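Local coordinates for protein putative short-chain dehydrogenase/reductase (Burkholderia xenovorans, PDB 5IZ4) that probably acts as an NAD(P)-dependent oxidoreductase of the short-chain dehydrogenase/reductase family, possibly reducing 3-oxoacyl groups, and is seen here with ADP bound, at residues 28-33 against 240-245; 126-131 against 174-179; 156-161 against 200-205; 194-199 against 254-259. All blocks are in the same frame, centred on the assembly; numbering follows the deposited sequence. Where two conformers were deposited one is given.

Contact 1: 28-33 against 240-245; sequences AATALR and EIAELA
The methyl of A242 fits against helix 25-36 between A29, T30 and R33. Its CB lies 3.4 Å from the carbonyl O of A29 and 4.0 Å from A29 CB, while T30 OG1 comes within 3.5 Å of A242 CA. Alanines at this crossing let the backbones approach closely: the CA atoms of T30 and A242 are 4.3 Å apart, and the two helical segments cross at -53° with their axes 8.1 Å apart. T30 turns its CG2 to the methyl of A245, and its OG1 is tied back to the carbonyl of I26 in its own helix.

One turn further along helix 25-36 the apolar packing gives way to charge. R33 leaves its helix with CG anti to the backbone N (chi1 -179°), lays CB on the A242 methyl, then bends at chi2 to bring NE to E243 OE1 at 2.8 Å. This salt bridge is bent at the hydrogen (135°), and NE meets the oxygen from above the carboxylate plane. NE makes the direct bond; NH2 reaches E243 OE2 through a water that accepts from the arginine and donates to the carboxylate. W246 adds a cation-pi partner for R33. Beyond this pair, helix 25-36, whose first turn faces the ADP phosphates, leans on helix 51-63 through A31, while I241 and L244 of helix 238-250 pack on strand 195-202.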
loop_
_atom_site.group_PDB
_atom_site.type_symbol
_atom_site.label_atom_id
_atom_site.label_comp_id
_atom_site.label_asym_id
_atom_site.label_seq_id
_atom_site.Cartn_x
_atom_site.Cartn_y
_atom_site.Cartn_z
ATOM N N ALA A 28 -23.846 9.622 14.331
ATOM C CA ALA A 28 -24.847 9.358 15.361
ATOM C C ALA A 28 -24.479 8.127 16.181
ATOM O O ALA A 28 -24.571 8.132 17.415
ATOM C CB ALA A 28 -26.216 9.167 14.721
ATOM N N ALA A 29 -24.081 7.053 15.504
ATOM C CA ALA A 29 -23.682 5.842 16.215
ATOM C C ALA A 29 -22.447 6.081 17.075
ATOM O O ALA A 29 -22.304 5.476 18.146
ATOM C CB ALA A 29 -23.415 4.717 15.214
ATOM N N THR A 30 -21.543 6.950 16.619
ATOM C CA THR A 30 -20.317 7.210 17.371
ATOM C C THR A 30 -20.594 8.055 18.607
ATOM O O THR A 30 -20.039 7.793 19.678
ATOM C CB THR A 30 -19.275 7.871 16.468
ATOM O OG1 THR A 30 -18.979 6.997 15.369
ATOM C CG2 THR A 30 -17.982 8.150 17.241
ATOM N N ALA A 31 -21.451 9.073 18.486
ATOM C CA ALA A 31 -21.852 9.810 19.676
ATOM C C ALA A 31 -22.416 8.861 20.726
ATOM O O ALA A 31 -22.065 8.943 21.909
ATOM C CB ALA A 31 -22.882 10.882 19.307
ATOM N N LEU A 32 -23.270 7.929 20.304
ATOM C CA LEU A 32 -23.871 6.996 21.247
ATOM C C LEU A 32 -22.816 6.116 21.911
ATOM O O LEU A 32 -22.851 5.900 23.129
ATOM C CB LEU A 32 -24.916 6.138 20.535
ATOM C CG LEU A 32 -25.724 5.196 21.434
ATOM C CD1 LEU A 32 -26.369 5.959 22.590
ATOM C CD2 LEU A 32 -26.780 4.449 20.629
ATOM N N ARG A 33 -21.859 5.612 21.129
ATOM C CA ARG A 33 -20.843 4.722 21.689
ATOM C C ARG A 33 -19.979 5.443 22.717
ATOM O O ARG A 33 -19.650 4.874 23.767
ATOM C CB ARG A 33 -19.968 4.146 20.573
ATOM C CG ARG A 33 -18.901 3.182 21.091
ATOM C CD ARG A 33 -19.561 2.009 21.787
ATOM N NE ARG A 33 -18.618 1.061 22.387
ATOM C CZ ARG A 33 -18.121 1.184 23.616
ATOM N NH1 ARG A 33 -18.441 2.232 24.364
ATOM N NH2 ARG A 33 -17.288 0.268 24.094
ATOM N N GLU A 240 -20.751 -0.590 14.143
ATOM C CA GLU A 240 -19.431 -1.215 14.000
ATOM C C GLU A 240 -18.348 -0.179 13.739
ATOM O O GLU A 240 -17.203 -0.321 14.185
ATOM C CB GLU A 240 -19.429 -2.217 12.845
ATOM C CG GLU A 240 -20.461 -3.308 12.900
ATOM C CD GLU A 240 -20.635 -3.958 11.542
ATOM O OE1 GLU A 240 -19.652 -3.981 10.772
ATOM O OE2 GLU A 240 -21.757 -4.414 11.232
ATOM N N ILE A 241 -18.684 0.851 12.959
ATOM C CA ILE A 241 -17.703 1.889 12.672
ATOM C C ILE A 241 -17.471 2.736 13.916
ATOM O O ILE A 241 -16.345 3.173 14.186
ATOM C CB ILE A 241 -18.161 2.744 11.474
ATOM C CG1 ILE A 241 -18.572 1.839 10.309
ATOM C CG2 ILE A 241 -17.032 3.689 11.043
ATOM C CD1 ILE A 241 -17.475 0.857 9.851
ATOM N N ALA A 242 -18.539 2.975 14.691
ATOM C CA ALA A 242 -18.412 3.632 15.989
ATOM C C ALA A 242 -17.499 2.845 16.923
ATOM O O ALA A 242 -16.674 3.435 17.630
ATOM C CB ALA A 242 -19.792 3.808 16.623
ATOM N N GLU A 243 -17.636 1.513 16.947
ATOM C CA GLU A 243 -16.752 0.701 17.788
ATOM C C GLU A 243 -15.295 0.907 17.406
ATOM O O GLU A 243 -14.421 0.996 18.275
ATOM C CB GLU A 243 -17.091 -0.794 17.681
ATOM C CG GLU A 243 -18.313 -1.273 18.444
ATOM C CD GLU A 243 -18.197 -1.153 19.966
ATOM O OE1 GLU A 243 -19.255 -1.027 20.607
ATOM O OE2 GLU A 243 -17.075 -1.201 20.516
ATOM N N LEU A 244 -15.012 0.956 16.103
ATOM C CA LEU A 244 -13.646 1.179 15.648
ATOM C C LEU A 244 -13.152 2.570 16.047
ATOM O O LEU A 244 -12.005 2.725 16.482
ATOM C CB LEU A 244 -13.587 0.971 14.135
ATOM C CG LEU A 244 -12.276 1.017 13.352
ATOM C CD1 LEU A 244 -11.259 0.011 13.869
ATOM C CD2 LEU A 244 -12.574 0.759 11.881
ATOM N N ALA A 245 -14.000 3.595 15.924
ATOM C CA ALA A 245 -13.578 4.927 16.340
ATOM C C ALA A 245 -13.297 4.962 17.836
ATOM O O ALA A 245 -12.325 5.589 18.281
ATOM C CB ALA A 245 -14.644 5.966 15.977
HETATM O O HOH W 1 -16.680 -2.371 22.788
#

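Contact 2: 126-131 against 174-179; sequences RVNLIG and AASKGA. With ADP (adenosine-5'-diphosphate), chain B.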
loop_
_atom_site.group_PDB
_atom_site.type_symbol
_atom_site.label_atom_id
_atom_site.label_comp_id
_atom_site.label_asym_id
_atom_site.label_seq_id
_atom_site.Cartn_x
_atom_site.Cartn_y
_atom_site.Cartn_z
ATOM N N ARG A 126 -15.239 20.506 -0.344
ATOM C CA ARG A 126 -15.415 21.528 0.674
ATOM C C ARG A 126 -15.827 20.916 2.006
ATOM O O ARG A 126 -15.350 21.342 3.060
ATOM C CB ARG A 126 -16.440 22.547 0.176
ATOM C CG ARG A 126 -17.138 23.377 1.222
ATOM C CD ARG A 126 -16.277 24.514 1.761
ATOM N NE ARG A 126 -15.605 25.330 0.742
ATOM C CZ ARG A 126 -14.794 26.335 1.056
ATOM N NH1 ARG A 126 -14.610 26.639 2.341
ATOM N NH2 ARG A 126 -14.177 27.039 0.114
ATOM N N VAL A 127 -16.691 19.898 1.979
ATOM C CA VAL A 127 -17.101 19.244 3.220
ATOM C C VAL A 127 -16.098 18.178 3.623
ATOM O O VAL A 127 -15.669 18.103 4.782
ATOM C CB VAL A 127 -18.504 18.629 3.081
ATOM C CG1 VAL A 127 -18.954 18.065 4.427
ATOM C CG2 VAL A 127 -19.512 19.641 2.522
ATOM N N ASN A 128 -15.719 17.320 2.677
ATOM C CA ASN A 128 -15.029 16.096 3.048
ATOM C C ASN A 128 -13.575 16.345 3.399
ATOM O O ASN A 128 -13.011 15.623 4.234
ATOM C CB ASN A 128 -15.128 15.072 1.911
ATOM C CG ASN A 128 -16.542 14.603 1.673
ATOM O OD1 ASN A 128 -17.478 15.043 2.342
ATOM N ND2 ASN A 128 -16.714 13.708 0.711
ATOM N N LEU A 129 -12.950 17.350 2.787
ATOM C CA LEU A 129 -11.529 17.578 3.001
ATOM C C LEU A 129 -11.278 18.913 3.683
ATOM O O LEU A 129 -10.694 18.934 4.771
ATOM C CB LEU A 129 -10.761 17.482 1.667
ATOM C CG LEU A 129 -9.228 17.461 1.721
ATOM C CD1 LEU A 129 -8.631 18.841 2.055
ATOM C CD2 LEU A 129 -8.738 16.394 2.700
ATOM N N ILE A 130 -11.686 20.029 3.068
ATOM C CA ILE A 130 -11.455 21.330 3.683
ATOM C C ILE A 130 -12.167 21.405 5.027
ATOM O O ILE A 130 -11.582 21.819 6.034
ATOM C CB ILE A 130 -11.904 22.464 2.746
ATOM C CG1 ILE A 130 -11.049 22.438 1.472
ATOM C CG2 ILE A 130 -11.796 23.802 3.482
ATOM C CD1 ILE A 130 -11.448 23.431 0.404
ATOM N N GLY A 131 -13.441 20.993 5.062
ATOM C CA GLY A 131 -14.192 21.061 6.304
ATOM C C GLY A 131 -13.596 20.181 7.384
ATOM O O GLY A 131 -13.546 20.562 8.560
ATOM N N ALA A 174 -14.665 9.905 -4.450
ATOM C CA ALA A 174 -13.469 9.083 -4.285
ATOM C C ALA A 174 -12.226 9.960 -4.165
ATOM O O ALA A 174 -11.382 9.742 -3.287
ATOM C CB ALA A 174 -13.338 8.114 -5.457
ATOM N N ALA A 175 -12.107 10.961 -5.040
ATOM C CA ALA A 175 -10.961 11.864 -4.983
ATOM C C ALA A 175 -10.877 12.551 -3.628
ATOM O O ALA A 175 -9.789 12.654 -3.042
ATOM C CB ALA A 175 -11.044 12.904 -6.101
ATOM N N SER A 176 -12.016 13.021 -3.109
ATOM C CA SER A 176 -11.982 13.743 -1.842
ATOM C C SER A 176 -11.529 12.835 -0.716
ATOM O O SER A 176 -10.859 13.296 0.215
ATOM C CB SER A 176 -13.359 14.363 -1.525
ATOM O OG SER A 176 -14.281 13.360 -1.100
ATOM N N LYS A 177 -11.831 11.537 -0.809
ATOM C CA LYS A 177 -11.452 10.614 0.256
ATOM C C LYS A 177 -9.997 10.171 0.119
ATOM O O LYS A 177 -9.328 9.902 1.130
ATOM C CB LYS A 177 -12.410 9.423 0.261
ATOM C CG LYS A 177 -13.846 9.799 0.616
ATOM C CD LYS A 177 -13.967 10.408 2.014
ATOM C CE LYS A 177 -15.435 10.477 2.440
ATOM N NZ LYS A 177 -15.618 10.957 3.856
ATOM N N GLY A 178 -9.471 10.120 -1.108
ATOM C CA GLY A 178 -8.036 9.955 -1.252
ATOM C C GLY A 178 -7.279 11.102 -0.611
ATOM O O GLY A 178 -6.240 10.902 0.025
ATOM N N ALA A 179 -7.797 12.323 -0.762
ATOM C CA ALA A 179 -7.185 13.469 -0.102
ATOM C C ALA A 179 -7.274 13.341 1.416
ATOM O O ALA A 179 -6.328 13.698 2.129
ATOM C CB ALA A 179 -7.863 14.760 -0.574
HETATM P PB ADP B . -22.549 8.145 6.986
HETATM O O1B ADP B . -21.483 9.296 6.890
HETATM O O2B ADP B . -23.096 7.825 8.408
HETATM O O3B ADP B . -22.329 6.898 6.072
HETATM P PA ADP B . -24.604 10.369 6.684
HETATM O O1A ADP B . -24.949 11.276 5.372
HETATM O O2A ADP B . -25.865 10.188 7.587
HETATM O O3A ADP B . -23.869 9.073 6.144
HETATM O "O5'" ADP B . -23.540 11.413 7.403
HETATM C "C5'" ADP B . -23.183 12.674 6.814
HETATM C "C4'" ADP B . -23.517 13.714 7.886
HETATM O "O4'" ADP B . -22.763 14.967 7.637
HETATM C "C3'" ADP B . -25.011 14.124 7.924
HETATM O "O3'" ADP B . -25.441 14.401 9.227
HETATM C "C2'" ADP B . -24.953 15.441 7.102
HETATM O "O2'" ADP B . -26.100 16.204 7.479
HETATM C "C1'" ADP B . -23.670 16.051 7.636
HETATM N N9 ADP B . -23.174 17.128 6.755
HETATM C C8 ADP B . -23.267 17.252 5.359
HETATM N N7 ADP B . -22.707 18.367 4.953
HETATM C C5 ADP B . -22.240 18.995 6.091
HETATM C C6 ADP B . -21.574 20.191 6.287
HETATM N N6 ADP B . -21.268 20.986 5.232
HETATM N N1 ADP B . -21.239 20.552 7.531
HETATM C C2 ADP B . -21.568 19.747 8.556
HETATM N N3 ADP B . -22.206 18.595 8.457
HETATM C C4 ADP B . -22.529 18.235 7.207
HETATM O O HOH W 2 -14.458 13.296 4.952
#
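N128 and S176 join two nearly parallel helices through one side-chain hydrogen bond. N128 holds CG anti to its carbonyl carbon (chi1 -66°), which carries the amide across to the neighbouring helix; ND2 then donates to S176 OG at 3.1 Å, nearly straight (160°) and in the amide plane. The serine hydroxyl sits between its own backbone N and carbonyl carbon (chi1 75°), where it also bonds to the carbonyl of Y173. With OD1 taking the backbone N-H of T104, the N128 amide is held at both ends. K177 starts out pointing away from helix 118-146, but bends at chi2 and runs extended beyond, so that CE passes 3.9 Å from N128 ND2. Its NZ reaches the carbonyl of V158 and gives a hydrogen to a water that in turn donates to N128 O. The next residue, L129, rests CD2 3.8 Å from A179 CB, about a turn beyond S176. G131 N bonds to R126 O, making a wider pi-type turn that contains N128 and L129; V127 packs on the adenine of ADP. The backbone carbonyl of an asparagine linked through water to the lysine of Y-x-x-x-K, here Y173 and K177, is consistent with the Asn-Ser-Tyr-Lys tetrad of classical short-chain dehydrogenases.

Contact 3: 156-161 against 200-205; sequences VNVSSL and LAPGMV
This is a parallel strand pairing at the C-terminal ends of two neighbouring strands inside the Rossmann sheet, where 153-158 and 195-202 open into loops near the bound ADP. L200 is held through both its N-H and its C=O: N donates to N157 O at 2.8 Å, and O accepts from S159 N at 2.7 Å, the latter bond bent to 131° at the hydrogen. V158 pairs with L200 in register. Past the strand ends, L161 N donates to P202 O at 2.9 Å in a straight bond (170°) that meets the oxygen from above the carbonyl plane. Side chains pack alongside: V156 CG1 touches L200 CG at 3.7 Å, and the P202 ring sets CD 3.4 Å from S159 O. S160 directs OG, anti to its backbone N (chi1 174°), toward the N-H of A162 as N-cap of the next helix; a water bridges this OG to P202 O. By its spacing from Y173, S160 probably occupies the position of the active-site serine of classical short-chain dehydrogenases. S160 N is buried with no partner in the model. The bonding fixes the two loops to each other beyond the sheet, and leaves V158 and P202 packed on I26, which binds ADP.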
loop_
_atom_site.group_PDB
_atom_site.type_symbol
_atom_site.label_atom_id
_atom_site.label_comp_id
_atom_site.label_asym_id
_atom_site.label_seq_id
_atom_site.Cartn_x
_atom_site.Cartn_y
_atom_site.Cartn_z
ATOM N N VAL A 156 -10.166 11.050 14.688
ATOM C CA VAL A 156 -10.579 9.952 13.813
ATOM C C VAL A 156 -11.320 10.548 12.624
ATOM O O VAL A 156 -12.351 11.215 12.796
ATOM C CB VAL A 156 -11.461 8.927 14.547
ATOM C CG1 VAL A 156 -11.964 7.841 13.579
ATOM C CG2 VAL A 156 -10.710 8.305 15.728
ATOM N N ASN A 157 -10.798 10.307 11.425
ATOM C CA ASN A 157 -11.381 10.814 10.187
ATOM C C ASN A 157 -12.148 9.693 9.504
ATOM O O ASN A 157 -11.589 8.625 9.257
ATOM C CB ASN A 157 -10.284 11.337 9.253
ATOM C CG ASN A 157 -9.523 12.495 9.852
ATOM O OD1 ASN A 157 -10.085 13.291 10.606
ATOM N ND2 ASN A 157 -8.236 12.596 9.526
ATOM N N VAL A 158 -13.413 9.926 9.181
ATOM C CA VAL A 158 -14.189 8.905 8.486
ATOM C C VAL A 158 -13.936 9.101 6.998
ATOM O O VAL A 158 -14.482 10.009 6.367
ATOM C CB VAL A 158 -15.677 8.963 8.823
ATOM C CG1 VAL A 158 -16.409 7.847 8.055
ATOM C CG2 VAL A 158 -15.871 8.800 10.306
ATOM N N SER A 159 -13.085 8.248 6.440
ATOM C CA SER A 159 -12.846 8.271 5.007
ATOM C C SER A 159 -13.762 7.237 4.353
ATOM O O SER A 159 -14.922 7.100 4.759
ATOM C CB SER A 159 -11.362 8.011 4.735
ATOM O OG SER A 159 -11.055 8.138 3.364
ATOM N N SER A 160 -13.263 6.486 3.370
ATOM C CA SER A 160 -14.098 5.515 2.665
ATOM C C SER A 160 -13.206 4.560 1.893
ATOM O O SER A 160 -12.123 4.942 1.436
ATOM C CB SER A 160 -15.073 6.202 1.686
ATOM O OG SER A 160 -15.786 5.250 0.898
ATOM N N LEU A 161 -13.684 3.319 1.742
ATOM C CA LEU A 161 -13.094 2.408 0.761
ATOM C C LEU A 161 -12.872 3.107 -0.578
ATOM O O LEU A 161 -11.881 2.842 -1.272
ATOM C CB LEU A 161 -14.002 1.192 0.584
ATOM C CG LEU A 161 -13.605 0.191 -0.495
ATOM C CD1 LEU A 161 -12.227 -0.354 -0.204
ATOM C CD2 LEU A 161 -14.632 -0.938 -0.570
ATOM N N LEU A 200 -10.731 6.013 9.017
ATOM C CA LEU A 200 -11.477 4.767 8.852
ATOM C C LEU A 200 -11.975 4.685 7.416
ATOM O O LEU A 200 -12.414 5.687 6.855
ATOM C CB LEU A 200 -12.675 4.698 9.806
ATOM C CG LEU A 200 -12.396 4.986 11.275
ATOM C CD1 LEU A 200 -13.617 4.719 12.148
ATOM C CD2 LEU A 200 -11.251 4.136 11.702
ATOM N N ALA A 201 -11.927 3.488 6.817
ATOM C CA ALA A 201 -12.369 3.315 5.434
ATOM C C ALA A 201 -13.459 2.250 5.409
ATOM O O ALA A 201 -13.190 1.074 5.113
ATOM C CB ALA A 201 -11.209 2.952 4.507
ATOM N N PRO A 202 -14.696 2.627 5.713
ATOM C CA PRO A 202 -15.805 1.674 5.628
ATOM C C PRO A 202 -16.109 1.318 4.184
ATOM O O PRO A 202 -15.898 2.114 3.262
ATOM C CB PRO A 202 -16.988 2.431 6.255
ATOM C CG PRO A 202 -16.429 3.693 6.814
ATOM C CD PRO A 202 -15.139 3.972 6.113
ATOM N N GLY A 203 -16.626 0.108 4.002
ATOM C CA GLY A 203 -17.222 -0.275 2.739
ATOM C C GLY A 203 -18.711 0.004 2.759
ATOM O O GLY A 203 -19.123 1.143 2.995
ATOM N N MET A 204 -19.526 -1.025 2.521
ATOM C CA MET A 204 -20.973 -0.852 2.473
ATOM C C MET A 204 -21.523 -0.694 3.883
ATOM O O MET A 204 -21.225 -1.503 4.766
ATOM C CB MET A 204 -21.632 -2.046 1.781
ATOM C CG MET A 204 -21.184 -2.267 0.345
ATOM S SD MET A 204 -21.494 -0.804 -0.665
ATOM C CE MET A 204 -19.815 -0.239 -0.969
ATOM N N VAL A 205 -22.318 0.353 4.099
ATOM C CA VAL A 205 -22.916 0.619 5.403
ATOM C C VAL A 205 -24.411 0.839 5.215
ATOM O O VAL A 205 -24.829 1.678 4.403
ATOM C CB VAL A 205 -22.266 1.829 6.106
ATOM C CG1 VAL A 205 -22.934 2.085 7.450
ATOM C CG2 VAL A 205 -20.778 1.597 6.303
HETATM O O HOH W 3 -17.827 4.116 2.107
#

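Contact 4: 194-199 against 254-259; sequences HIRVNA and AITGQV
The loop leading into the last strand of the Rossmann sheet, 259-262, is stitched here to strand 195-202 before regular parallel pairing begins at A199 and V259. N198 is the key side chain. With CG anti to its carbonyl carbon (chi1 -66°), its amide stands across the loop and mimics a peptide: OD1 accepts from Q258 N at 3.0 Å on a lone pair in the carbonyl plane, while ND2 donates to I255 O at 3.0 Å in an almost straight bond (177°). I255 O takes a second, longer bond from R196 NH1 at 3.3 Å, lying in the guanidinium plane; the two donors differ in approach, NH1 staying in the carbonyl plane and ND2 standing above it. The same NH1 also bonds to the carbonyl of L248, and NE to S152. T256 uses its hydroxyl, anti to its backbone N (chi1 -165°), to accept from V197 N at 3.1 Å and to donate to a water that reaches I195 O. Between these side-chain bonds run backbone ones, G257 N to V197 O at 2.7 Å and A199 N to Q258 O at 2.8 Å. G257 has positive phi, which favours glycine at the turn. The loop also packs against a second subunit, through A254 and Q258 among others. Side-chain amide, hydroxyl and guanidinium groups thus supplement the few backbone bonds, satisfying buried backbone polar atoms where the loop departs from beta geometry.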
loop_
_atom_site.group_PDB
_atom_site.type_symbol
_atom_site.label_atom_id
_atom_site.label_comp_id
_atom_site.label_asym_id
_atom_site.label_seq_id
_atom_site.Cartn_x
_atom_site.Cartn_y
_atom_site.Cartn_z
ATOM N N HIS A 194 1.464 14.409 20.815
ATOM C CA HIS A 194 0.357 14.676 21.730
ATOM C C HIS A 194 -0.988 14.236 21.178
ATOM O O HIS A 194 -1.894 13.934 21.958
ATOM C CB HIS A 194 0.310 16.161 22.075
ATOM C CG HIS A 194 1.613 16.689 22.575
ATOM N ND1 HIS A 194 2.459 17.448 21.794
ATOM C CD2 HIS A 194 2.235 16.537 23.767
ATOM C CE1 HIS A 194 3.535 17.762 22.492
ATOM N NE2 HIS A 194 3.424 17.220 23.693
ATOM N N ILE A 195 -1.140 14.195 19.859
ATOM C CA ILE A 195 -2.407 13.849 19.218
ATOM C C ILE A 195 -2.136 12.773 18.178
ATOM O O ILE A 195 -1.214 12.911 17.368
ATOM C CB ILE A 195 -3.067 15.072 18.547
ATOM C CG1 ILE A 195 -3.215 16.229 19.534
ATOM C CG2 ILE A 195 -4.423 14.675 17.961
ATOM C CD1 ILE A 195 -3.515 17.595 18.850
ATOM N N ARG A 196 -2.928 11.704 18.204
ATOM C CA ARG A 196 -2.902 10.676 17.175
ATOM C C ARG A 196 -4.004 10.953 16.165
ATOM O O ARG A 196 -5.084 11.416 16.533
ATOM C CB ARG A 196 -3.087 9.287 17.785
ATOM C CG ARG A 196 -1.952 8.891 18.726
ATOM C CD ARG A 196 -2.227 7.543 19.387
ATOM N NE ARG A 196 -3.342 7.628 20.325
ATOM C CZ ARG A 196 -4.558 7.144 20.085
ATOM N NH1 ARG A 196 -4.822 6.548 18.929
ATOM N NH2 ARG A 196 -5.505 7.273 20.996
ATOM N N VAL A 197 -3.724 10.695 14.889
ATOM C CA VAL A 197 -4.683 10.966 13.821
ATOM C C VAL A 197 -4.773 9.728 12.944
ATOM O O VAL A 197 -3.755 9.270 12.405
ATOM C CB VAL A 197 -4.296 12.192 12.976
ATOM C CG1 VAL A 197 -5.449 12.564 12.008
ATOM C CG2 VAL A 197 -3.942 13.391 13.866
ATOM N N ASN A 198 -5.988 9.205 12.780
ATOM C CA ASN A 198 -6.214 8.004 11.987
ATOM C C ASN A 198 -7.466 8.198 11.146
ATOM O O ASN A 198 -8.296 9.068 11.421
ATOM C CB ASN A 198 -6.364 6.763 12.873
ATOM C CG ASN A 198 -5.083 6.424 13.618
ATOM O OD1 ASN A 198 -4.101 5.975 13.016
ATOM N ND2 ASN A 198 -5.088 6.630 14.935
ATOM N N ALA A 199 -7.592 7.386 10.099
ATOM C CA ALA A 199 -8.777 7.413 9.256
ATOM C C ALA A 199 -9.417 6.035 9.247
ATOM O O ALA A 199 -8.743 5.019 9.466
ATOM C CB ALA A 199 -8.460 7.854 7.811
ATOM N N ALA A 254 -0.488 3.310 20.345
ATOM C CA ALA A 254 0.592 3.225 19.375
ATOM C C ALA A 254 0.141 3.476 17.946
ATOM O O ALA A 254 0.983 3.480 17.049
ATOM C CB ALA A 254 1.273 1.848 19.442
ATOM N N ILE A 255 -1.151 3.679 17.701
ATOM C CA ILE A 255 -1.673 3.705 16.339
ATOM C C ILE A 255 -1.875 5.155 15.920
ATOM O O ILE A 255 -2.668 5.888 16.527
ATOM C CB ILE A 255 -2.973 2.893 16.214
ATOM C CG1 ILE A 255 -2.701 1.418 16.526
ATOM C CG2 ILE A 255 -3.537 3.005 14.809
ATOM C CD1 ILE A 255 -3.891 0.514 16.264
ATOM N N THR A 256 -1.160 5.571 14.877
ATOM C CA THR A 256 -1.346 6.902 14.312
ATOM C C THR A 256 -0.948 6.846 12.845
ATOM O O THR A 256 -0.093 6.048 12.455
ATOM C CB THR A 256 -0.532 7.978 15.058
ATOM O OG1 THR A 256 -1.010 9.275 14.684
ATOM C CG2 THR A 256 0.945 7.912 14.696
ATOM N N GLY A 257 -1.589 7.689 12.036
ATOM C CA GLY A 257 -1.265 7.729 10.619
ATOM C C GLY A 257 -1.730 6.525 9.828
ATOM O O GLY A 257 -1.173 6.240 8.761
ATOM N N GLN A 258 -2.742 5.814 10.316
ATOM C CA GLN A 258 -3.249 4.624 9.654
ATOM C C GLN A 258 -4.612 4.890 9.027
ATOM O O GLN A 258 -5.375 5.749 9.485
ATOM C CB GLN A 258 -3.363 3.462 10.638
ATOM C CG GLN A 258 -2.043 3.055 11.289
ATOM C CD GLN A 258 -0.935 2.829 10.275
ATOM O OE1 GLN A 258 -1.084 2.052 9.326
ATOM N NE2 GLN A 258 0.186 3.515 10.468
ATOM N N VAL A 259 -4.905 4.140 7.967
ATOM C CA VAL A 259 -6.235 4.075 7.366
ATOM C C VAL A 259 -6.701 2.642 7.557
ATOM O O VAL A 259 -6.134 1.721 6.954
ATOM C CB VAL A 259 -6.214 4.452 5.880
ATOM C CG1 VAL A 259 -7.618 4.381 5.281
ATOM C CG2 VAL A 259 -5.599 5.808 5.696
HETATM O O HOH W 4 0.263 11.478 15.615
#

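How the contacts relate
Contacts 1, 3 and 4 gather around strand 195-202: contacts 3 and 4 pair it with its neighbours 153-158 and 259-262, while helix 238-250 of contact 1 packs on it. Contact 2 lies across the sheet from contact 1, their centres about 21 Å apart, and K177 joins it to contact 3. Contacts 3 and 4 meet at N157 N and N198 O, 2.8 Å apart. Along the chain, the first segment of contact 1 comes earliest, and contacts 2 and 3 interleave before its second segment; 194-199 directly precedes 200-205, and 254-259 comes last, after 240-245, so contacts 1 and 4 cross. Together they tie the early nucleotide-binding helix to the later half of one Rossmann domain.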